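Local coordinates for protein argonaute (Methanocaldococcus jannaschii, PDB 5G5S) that cleaves single-stranded DNA targets, using short single-stranded DNA guides to recognise complementary strands, and may defend the cell against invading genetic elements, at residues N280-N288 / Y605-R613; K145-I154 / G615-I623. All blocks are in the same frame, centred on the assembly; numbering follows the deposited sequence.

Two contacts between segments distant in sequence illustrate how the PIWI part of an Argonaute is fastened to parts that precede it in the chain. Interaction 1 lays the loop 605-613 along helix 280-293; interaction 2 sets the hairpin 145-154 against the hairpin 615-623. Their centres lie about 17 Å apart; both are partly buried, though interaction 1 reaches the surface at Ser610. Each turns on one phenylalanine, but Phe608 rests on helix backbone, whereas Phe618 enters an aromatic cluster. Neutral and acidic side chains make the polar bonds of the first, a Lys145-Asp621 salt bridge and a histidine acceptor those of the second. Tyr605 probably joins them, its OH 2.8 Å from Asp621 OD2.

Interaction 1: N280-N288 / Y605-R613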
loop_
_atom_site.group_PDB
_atom_site.type_symbol
_atom_site.label_atom_id
_atom_site.label_comp_id
_atom_site.label_asym_id
_atom_site.label_seq_id
_atom_site.Cartn_x
_atom_site.Cartn_y
_atom_site.Cartn_z
ATOM N N ASN A 280 -9.523 13.090 13.408
ATOM C CA ASN A 280 -8.803 14.038 12.562
ATOM C C ASN A 280 -8.865 15.472 13.100
ATOM O O ASN A 280 -7.853 16.172 13.048
ATOM C CB ASN A 280 -9.284 13.963 11.113
ATOM C CG ASN A 280 -8.944 12.684 10.375
ATOM O OD1 ASN A 280 -8.007 11.958 10.715
ATOM N ND2 ASN A 280 -9.694 12.388 9.329
ATOM N N GLU A 281 -10.024 15.880 13.662
ATOM C CA GLU A 281 -10.238 17.202 14.283
ATOM C C GLU A 281 -9.300 17.387 15.487
ATOM O O GLU A 281 -8.623 18.413 15.585
ATOM C CB GLU A 281 -11.705 17.383 14.731
ATOM C CG GLU A 281 -12.721 17.429 13.594
ATOM C CD GLU A 281 -13.314 16.108 13.126
ATOM O OE1 GLU A 281 -12.644 15.053 13.256
ATOM O OE2 GLU A 281 -14.444 16.140 12.585
ATOM N N ASN A 282 -9.231 16.361 16.372
ATOM C CA ASN A 282 -8.370 16.365 17.554
ATOM C C ASN A 282 -6.893 16.317 17.214
ATOM O O ASN A 282 -6.096 16.953 17.898
ATOM C CB ASN A 282 -8.752 15.260 18.514
ATOM C CG ASN A 282 -10.059 15.479 19.223
ATOM O OD1 ASN A 282 -10.582 16.602 19.308
ATOM N ND2 ASN A 282 -10.607 14.396 19.761
ATOM N N LYS A 283 -6.532 15.606 16.133
ATOM C CA LYS A 283 -5.157 15.536 15.622
ATOM C C LYS A 283 -4.780 16.941 15.124
ATOM O O LYS A 283 -3.655 17.390 15.326
ATOM C CB LYS A 283 -5.064 14.527 14.464
ATOM C CG LYS A 283 -3.875 13.578 14.556
ATOM C CD LYS A 283 -4.278 12.190 15.083
ATOM C CE LYS A 283 -4.559 11.161 14.007
ATOM N NZ LYS A 283 -5.836 11.415 13.287
ATOM N N GLY A 284 -5.753 17.630 14.539
ATOM C CA GLY A 284 -5.598 18.996 14.050
ATOM C C GLY A 284 -5.242 19.978 15.143
ATOM O O GLY A 284 -4.396 20.848 14.940
ATOM N N LYS A 285 -5.855 19.801 16.325
ATOM C CA LYS A 285 -5.640 20.648 17.501
ATOM C C LYS A 285 -4.211 20.521 18.035
ATOM O O LYS A 285 -3.636 21.517 18.470
ATOM C CB LYS A 285 -6.696 20.365 18.575
ATOM C CG LYS A 285 -8.118 20.685 18.117
ATOM C CD LYS A 285 -9.170 20.168 19.094
ATOM C CE LYS A 285 -10.562 20.269 18.521
ATOM N NZ LYS A 285 -11.512 19.380 19.239
ATOM N N ILE A 286 -3.627 19.310 17.940
ATOM C CA ILE A 286 -2.240 19.006 18.311
ATOM C C ILE A 286 -1.295 19.703 17.311
ATOM O O ILE A 286 -0.331 20.340 17.747
ATOM C CB ILE A 286 -1.986 17.461 18.371
ATOM C CG1 ILE A 286 -2.875 16.735 19.428
ATOM C CG2 ILE A 286 -0.490 17.098 18.491
ATOM C CD1 ILE A 286 -2.574 16.986 20.942
ATOM N N ILE A 287 -1.577 19.586 15.979
ATOM C CA ILE A 287 -0.762 20.219 14.922
ATOM C C ILE A 287 -0.731 21.738 15.128
ATOM O O ILE A 287 0.349 22.324 15.134
ATOM C CB ILE A 287 -1.145 19.816 13.460
ATOM C CG1 ILE A 287 -1.296 18.272 13.248
ATOM C CG2 ILE A 287 -0.185 20.438 12.434
ATOM C CD1 ILE A 287 -0.112 17.405 13.416
ATOM N N ASN A 288 -1.911 22.343 15.371
ATOM C CA ASN A 288 -2.100 23.778 15.655
ATOM C C ASN A 288 -1.241 24.243 16.842
ATOM O O ASN A 288 -0.687 25.339 16.788
ATOM C CB ASN A 288 -3.587 24.096 15.897
ATOM C CG ASN A 288 -4.458 24.052 14.651
ATOM O OD1 ASN A 288 -3.985 24.069 13.513
ATOM N ND2 ASN A 288 -5.763 24.030 14.836
ATOM N N TYR A 605 0.139 15.161 4.265
ATOM C CA TYR A 605 -1.152 15.862 4.375
ATOM C C TYR A 605 -2.075 15.268 5.402
ATOM O O TYR A 605 -2.101 14.056 5.577
ATOM C CB TYR A 605 -1.903 15.943 3.033
ATOM C CG TYR A 605 -1.271 16.833 1.984
ATOM C CD1 TYR A 605 -1.406 18.216 2.041
ATOM C CD2 TYR A 605 -0.639 16.287 0.872
ATOM C CE1 TYR A 605 -0.884 19.037 1.041
ATOM C CE2 TYR A 605 -0.098 17.094 -0.122
ATOM C CZ TYR A 605 -0.222 18.470 -0.035
ATOM O OH TYR A 605 0.318 19.262 -1.013
ATOM N N LYS A 606 -2.877 16.135 6.045
ATOM C CA LYS A 606 -3.908 15.783 7.017
ATOM C C LYS A 606 -5.077 16.708 6.801
ATOM O O LYS A 606 -4.879 17.915 6.685
ATOM C CB LYS A 606 -3.418 15.945 8.481
ATOM C CG LYS A 606 -2.389 14.938 8.968
ATOM C CD LYS A 606 -2.905 13.489 8.990
ATOM C CE LYS A 606 -1.780 12.470 9.020
ATOM N NZ LYS A 606 -0.889 12.541 7.821
ATOM N N VAL A 607 -6.294 16.150 6.766
ATOM C CA VAL A 607 -7.540 16.916 6.642
ATOM C C VAL A 607 -8.222 16.845 8.005
ATOM O O VAL A 607 -8.508 15.753 8.499
ATOM C CB VAL A 607 -8.466 16.444 5.487
ATOM C CG1 VAL A 607 -9.549 17.484 5.205
ATOM C CG2 VAL A 607 -7.667 16.156 4.219
ATOM N N PHE A 608 -8.433 18.011 8.638
ATOM C CA PHE A 608 -9.018 18.084 9.970
ATOM C C PHE A 608 -10.548 17.899 9.921
ATOM O O PHE A 608 -11.302 18.839 10.182
ATOM C CB PHE A 608 -8.581 19.381 10.693
ATOM C CG PHE A 608 -7.096 19.707 10.740
ATOM C CD1 PHE A 608 -6.134 18.716 10.526
ATOM C CD2 PHE A 608 -6.660 20.992 11.052
ATOM C CE1 PHE A 608 -4.770 19.022 10.563
ATOM C CE2 PHE A 608 -5.296 21.288 11.125
ATOM C CZ PHE A 608 -4.361 20.303 10.883
ATOM N N THR A 609 -10.990 16.673 9.541
ATOM C CA THR A 609 -12.399 16.281 9.423
ATOM C C THR A 609 -12.647 14.771 9.536
ATOM O O THR A 609 -11.771 13.961 9.221
ATOM C CB THR A 609 -13.035 16.835 8.125
ATOM O OG1 THR A 609 -14.448 16.668 8.230
ATOM C CG2 THR A 609 -12.524 16.130 6.842
ATOM N N SER A 610 -13.878 14.407 9.888
ATOM C CA SER A 610 -14.314 13.014 9.961
ATOM C C SER A 610 -15.128 12.665 8.708
ATOM O O SER A 610 -15.523 11.511 8.524
ATOM C CB SER A 610 -15.117 12.762 11.231
ATOM O OG SER A 610 -14.291 12.950 12.368
ATOM N N ASP A 611 -15.356 13.665 7.838
ATOM C CA ASP A 611 -16.063 13.499 6.568
ATOM C C ASP A 611 -15.164 12.752 5.551
ATOM O O ASP A 611 -13.939 12.725 5.691
ATOM C CB ASP A 611 -16.546 14.862 6.029
ATOM C CG ASP A 611 -17.532 14.809 4.865
ATOM O OD1 ASP A 611 -18.168 13.739 4.663
ATOM O OD2 ASP A 611 -17.663 15.832 4.152
ATOM N N TYR A 612 -15.794 12.112 4.566
ATOM C CA TYR A 612 -15.152 11.269 3.570
ATOM C C TYR A 612 -15.880 11.395 2.238
ATOM O O TYR A 612 -16.898 12.081 2.177
ATOM C CB TYR A 612 -15.137 9.803 4.062
ATOM C CG TYR A 612 -16.517 9.200 4.249
ATOM C CD1 TYR A 612 -17.256 9.438 5.406
ATOM C CD2 TYR A 612 -17.084 8.389 3.269
ATOM C CE1 TYR A 612 -18.539 8.922 5.563
ATOM C CE2 TYR A 612 -18.368 7.864 3.417
ATOM C CZ TYR A 612 -19.081 8.108 4.579
ATOM O OH TYR A 612 -20.327 7.547 4.747
ATOM N N ARG A 613 -15.380 10.705 1.175
ATOM C CA ARG A 613 -15.926 10.759 -0.190
ATOM C C ARG A 613 -15.675 12.203 -0.704
ATOM O O ARG A 613 -16.480 12.750 -1.452
ATOM C CB ARG A 613 -17.425 10.361 -0.191
ATOM C CG ARG A 613 -18.020 9.970 -1.534
ATOM C CD ARG A 613 -19.502 9.644 -1.390
ATOM N NE ARG A 613 -20.341 10.738 -1.883
ATOM C CZ ARG A 613 -21.669 10.712 -1.957
ATOM N NH1 ARG A 613 -22.344 9.645 -1.545
ATOM N NH2 ARG A 613 -22.333 11.753 -2.443
#
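Phe608 lies flat on helix 280-293 at Gly284, a CH-pi contact made by the central residue of an inverse gamma turn in the PIWI loop 605-613. Gly284 CA sits 3.4 Å from the ring centroid and only 4° off its normal, so the helix backbone itself meets the face. Phe608 CG lies anti to its own carbonyl carbon (chi1 -51°), which carries the ring obliquely over the helix, toward Ile287 and Asn288. Ile287 CB comes to 4.1 Å from Phe608 CZ, and Asn288 turns its amide plane 76° from the ring, with OD1 bonded to Tyr15 OH. Tyr15, from strand 14-16, also touches Phe608, so a strand from near the N-terminus shares this site.

The start of the helix holds the loop by polar bonds. Asn280 offers ND2 to Thr609 O while its OD1 accepts from Ser633 N, and these two partners fix the flip of the buried amide. Glu281 is bent at its second torsion, bringing its carboxylate back to Ser610. Thr609 OG1 closes an ST turn with Asp611 N, and just beside it Ser610 OG donates to the syn lone pair of Glu281 OE1 at 2.8 Å.

Interaction 2: K145-I154 / G615-I623; sequences KKHDGDYYLI and GSVFGNDGI
His147 and Phe618 stack in an offset manner, their centroids 4.5 Å apart and planes 22° from parallel, while the Phe618 ring points its edge at the face of Tyr152. Phe618 CZ stands 3.6 Å from Tyr152 CG, and the two planes are inclined at 67°. Ile154 CD1 and Lys145 CB add aliphatic contacts at Phe618 CE2, each 3.8 Å away.

Beside this aromatic cluster, Gly619 N donates to His147 ND1 at 3.1 Å, from 17° out of the imidazole plane. Lys145, folded by bends at chi2 and chi3, turns NZ to a hydrogen bond with Gly619 O at 2.9 Å and a salt bridge with Asp621 OD2.

A type II' turn from His147 to Asp150 closes the hairpin of strands 134-147 and 150-163; a type I' turn from Phe618 to Asp621 closes one in the PIWI sheet, placing Gly619 CA 3.1 Å from Lys146 O, a CA-H...O contact. The contact joins these two sheets away from the guide-binding and catalytic residues. Further out, Glu101 of helix 97-111 also pairs with Lys145 NZ, and Asp621 has Tyr605 as second partner. Two carboxylates probably favour a charged lysine, while accepting from Gly619 N suggests an unprotonated His147 ND1.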
loop_
_atom_site.group_PDB
_atom_site.type_symbol
_atom_site.label_atom_id
_atom_site.label_comp_id
_atom_site.label_asym_id
_atom_site.label_seq_id
_atom_site.Cartn_x
_atom_site.Cartn_y
_atom_site.Cartn_z
ATOM N N LYS A 145 4.724 23.877 0.271
ATOM C CA LYS A 145 3.846 23.848 -0.894
ATOM C C LYS A 145 3.491 25.228 -1.346
ATOM O O LYS A 145 3.176 26.085 -0.517
ATOM C CB LYS A 145 2.578 23.009 -0.625
ATOM C CG LYS A 145 2.803 21.477 -0.585
ATOM C CD LYS A 145 3.304 20.842 -1.905
ATOM C CE LYS A 145 2.394 21.083 -3.086
ATOM N NZ LYS A 145 3.051 20.712 -4.365
ATOM N N LYS A 146 3.567 25.467 -2.664
ATOM C CA LYS A 146 3.172 26.738 -3.230
ATOM C C LYS A 146 1.739 26.576 -3.699
ATOM O O LYS A 146 1.443 25.679 -4.485
ATOM C CB LYS A 146 4.096 27.215 -4.363
ATOM C CG LYS A 146 3.928 28.721 -4.590
ATOM C CD LYS A 146 4.686 29.257 -5.796
ATOM C CE LYS A 146 4.443 30.737 -5.922
ATOM N NZ LYS A 146 4.907 31.279 -7.220
ATOM N N HIS A 147 0.845 27.335 -3.087
ATOM C CA HIS A 147 -0.561 27.358 -3.451
ATOM C C HIS A 147 -0.801 28.823 -3.755
ATOM O O HIS A 147 -0.461 29.682 -2.936
ATOM C CB HIS A 147 -1.447 26.871 -2.314
ATOM C CG HIS A 147 -2.874 26.678 -2.710
ATOM N ND1 HIS A 147 -3.270 25.717 -3.612
ATOM C CD2 HIS A 147 -4.000 27.323 -2.330
ATOM C CE1 HIS A 147 -4.577 25.780 -3.774
ATOM N NE2 HIS A 147 -5.045 26.745 -3.005
ATOM N N ASP A 148 -1.383 29.093 -4.923
ATOM C CA ASP A 148 -1.573 30.455 -5.428
ATOM C C ASP A 148 -0.178 31.071 -5.455
ATOM O O ASP A 148 0.735 30.494 -6.039
ATOM C CB ASP A 148 -2.612 31.290 -4.670
ATOM C CG ASP A 148 -4.022 30.877 -4.991
ATOM O OD1 ASP A 148 -4.228 29.698 -5.335
ATOM O OD2 ASP A 148 -4.927 31.726 -4.907
ATOM N N GLY A 149 -0.010 32.239 -4.857
ATOM C CA GLY A 149 1.291 32.875 -4.827
ATOM C C GLY A 149 1.967 32.751 -3.481
ATOM O O GLY A 149 2.976 33.391 -3.223
ATOM N N ASP A 150 1.404 31.919 -2.620
ATOM C CA ASP A 150 1.895 31.770 -1.260
ATOM C C ASP A 150 2.512 30.414 -0.981
ATOM O O ASP A 150 2.158 29.423 -1.620
ATOM C CB ASP A 150 0.787 32.083 -0.241
ATOM C CG ASP A 150 0.247 33.502 -0.313
ATOM O OD1 ASP A 150 1.068 34.453 -0.412
ATOM O OD2 ASP A 150 -0.991 33.668 -0.227
ATOM N N TYR A 151 3.434 30.382 -0.006
ATOM C CA TYR A 151 4.124 29.181 0.458
ATOM C C TYR A 151 3.580 28.763 1.800
ATOM O O TYR A 151 3.446 29.586 2.711
ATOM C CB TYR A 151 5.648 29.385 0.507
ATOM C CG TYR A 151 6.222 29.683 -0.858
ATOM C CD1 TYR A 151 6.604 28.654 -1.714
ATOM C CD2 TYR A 151 6.313 30.993 -1.326
ATOM C CE1 TYR A 151 7.100 28.921 -2.987
ATOM C CE2 TYR A 151 6.797 31.271 -2.603
ATOM C CZ TYR A 151 7.187 30.231 -3.430
ATOM O OH TYR A 151 7.652 30.490 -4.689
ATOM N N TYR A 152 3.234 27.481 1.899
ATOM C CA TYR A 152 2.659 26.860 3.083
ATOM C C TYR A 152 3.553 25.784 3.566
ATOM O O TYR A 152 4.100 25.042 2.761
ATOM C CB TYR A 152 1.271 26.257 2.754
ATOM C CG TYR A 152 0.245 27.309 2.386
ATOM C CD1 TYR A 152 0.163 27.812 1.086
ATOM C CD2 TYR A 152 -0.622 27.831 3.343
ATOM C CE1 TYR A 152 -0.767 28.793 0.748
ATOM C CE2 TYR A 152 -1.528 28.842 3.026
ATOM C CZ TYR A 152 -1.602 29.315 1.726
ATOM O OH TYR A 152 -2.518 30.294 1.415
ATOM N N LEU A 153 3.700 25.666 4.876
ATOM C CA LEU A 153 4.446 24.553 5.436
ATOM C C LEU A 153 3.434 23.480 5.797
ATOM O O LEU A 153 2.450 23.771 6.479
ATOM C CB LEU A 153 5.312 24.931 6.657
ATOM C CG LEU A 153 6.332 23.836 7.077
ATOM C CD1 LEU A 153 7.629 23.927 6.271
ATOM C CD2 LEU A 153 6.632 23.893 8.559
ATOM N N ILE A 154 3.646 22.257 5.288
ATOM C CA ILE A 154 2.821 21.091 5.613
ATOM C C ILE A 154 3.478 20.541 6.872
ATOM O O ILE A 154 4.677 20.259 6.870
ATOM C CB ILE A 154 2.731 20.047 4.451
ATOM C CG1 ILE A 154 2.391 20.693 3.080
ATOM C CG2 ILE A 154 1.797 18.879 4.786
ATOM C CD1 ILE A 154 1.169 21.647 3.026
ATOM N N GLY A 615 -12.497 15.251 -2.076
ATOM C CA GLY A 615 -11.249 15.493 -2.782
ATOM C C GLY A 615 -11.001 16.953 -3.067
ATOM O O GLY A 615 -11.942 17.715 -3.307
ATOM N N SER A 616 -9.722 17.359 -3.027
ATOM C CA SER A 616 -9.314 18.735 -3.317
ATOM C C SER A 616 -7.930 18.766 -3.978
ATOM O O SER A 616 -7.319 17.711 -4.164
ATOM C CB SER A 616 -9.361 19.598 -2.061
ATOM O OG SER A 616 -9.274 20.971 -2.392
ATOM N N VAL A 617 -7.479 19.960 -4.419
ATOM C CA VAL A 617 -6.187 20.155 -5.083
ATOM C C VAL A 617 -5.408 21.240 -4.324
ATOM O O VAL A 617 -5.897 22.355 -4.172
ATOM C CB VAL A 617 -6.325 20.473 -6.606
ATOM C CG1 VAL A 617 -4.976 20.828 -7.233
ATOM C CG2 VAL A 617 -6.973 19.317 -7.368
ATOM N N PHE A 618 -4.213 20.902 -3.826
ATOM C CA PHE A 618 -3.387 21.872 -3.118
ATOM C C PHE A 618 -2.021 21.970 -3.799
ATOM O O PHE A 618 -1.243 21.004 -3.769
ATOM C CB PHE A 618 -3.278 21.530 -1.623
ATOM C CG PHE A 618 -2.718 22.647 -0.778
ATOM C CD1 PHE A 618 -3.456 23.805 -0.546
ATOM C CD2 PHE A 618 -1.465 22.533 -0.189
ATOM C CE1 PHE A 618 -2.943 24.834 0.248
ATOM C CE2 PHE A 618 -0.945 23.567 0.592
ATOM C CZ PHE A 618 -1.686 24.714 0.801
ATOM N N GLY A 619 -1.784 23.115 -4.448
ATOM C CA GLY A 619 -0.571 23.415 -5.207
ATOM C C GLY A 619 -0.152 22.295 -6.138
ATOM O O GLY A 619 0.961 21.762 -6.018
ATOM N N ASN A 620 -1.066 21.899 -7.037
ATOM C CA ASN A 620 -0.886 20.779 -7.986
ATOM C C ASN A 620 -1.045 19.353 -7.417
ATOM O O ASN A 620 -1.066 18.407 -8.195
ATOM C CB ASN A 620 0.356 20.935 -8.891
ATOM C CG ASN A 620 0.409 22.262 -9.617
ATOM O OD1 ASN A 620 1.415 22.983 -9.559
ATOM N ND2 ASN A 620 -0.684 22.639 -10.283
ATOM N N ASP A 621 -1.182 19.186 -6.087
ATOM C CA ASP A 621 -1.381 17.845 -5.506
ATOM C C ASP A 621 -2.847 17.590 -5.228
ATOM O O ASP A 621 -3.523 18.438 -4.663
ATOM C CB ASP A 621 -0.607 17.649 -4.187
ATOM C CG ASP A 621 0.905 17.683 -4.254
ATOM O OD1 ASP A 621 1.466 17.342 -5.326
ATOM O OD2 ASP A 621 1.533 17.984 -3.216
ATOM N N GLY A 622 -3.312 16.406 -5.592
ATOM C CA GLY A 622 -4.660 15.959 -5.310
ATOM C C GLY A 622 -4.694 15.410 -3.901
ATOM O O GLY A 622 -3.813 14.639 -3.513
ATOM N N ILE A 623 -5.648 15.878 -3.099
ATOM C CA ILE A 623 -5.846 15.423 -1.723
ATOM C C ILE A 623 -7.150 14.621 -1.757
ATOM O O ILE A 623 -8.238 15.178 -1.901
ATOM C CB ILE A 623 -5.821 16.565 -0.667
ATOM C CG1 ILE A 623 -4.524 17.405 -0.769
ATOM C CG2 ILE A 623 -6.014 15.996 0.753
ATOM C CD1 ILE A 623 -4.562 18.698 0.094
#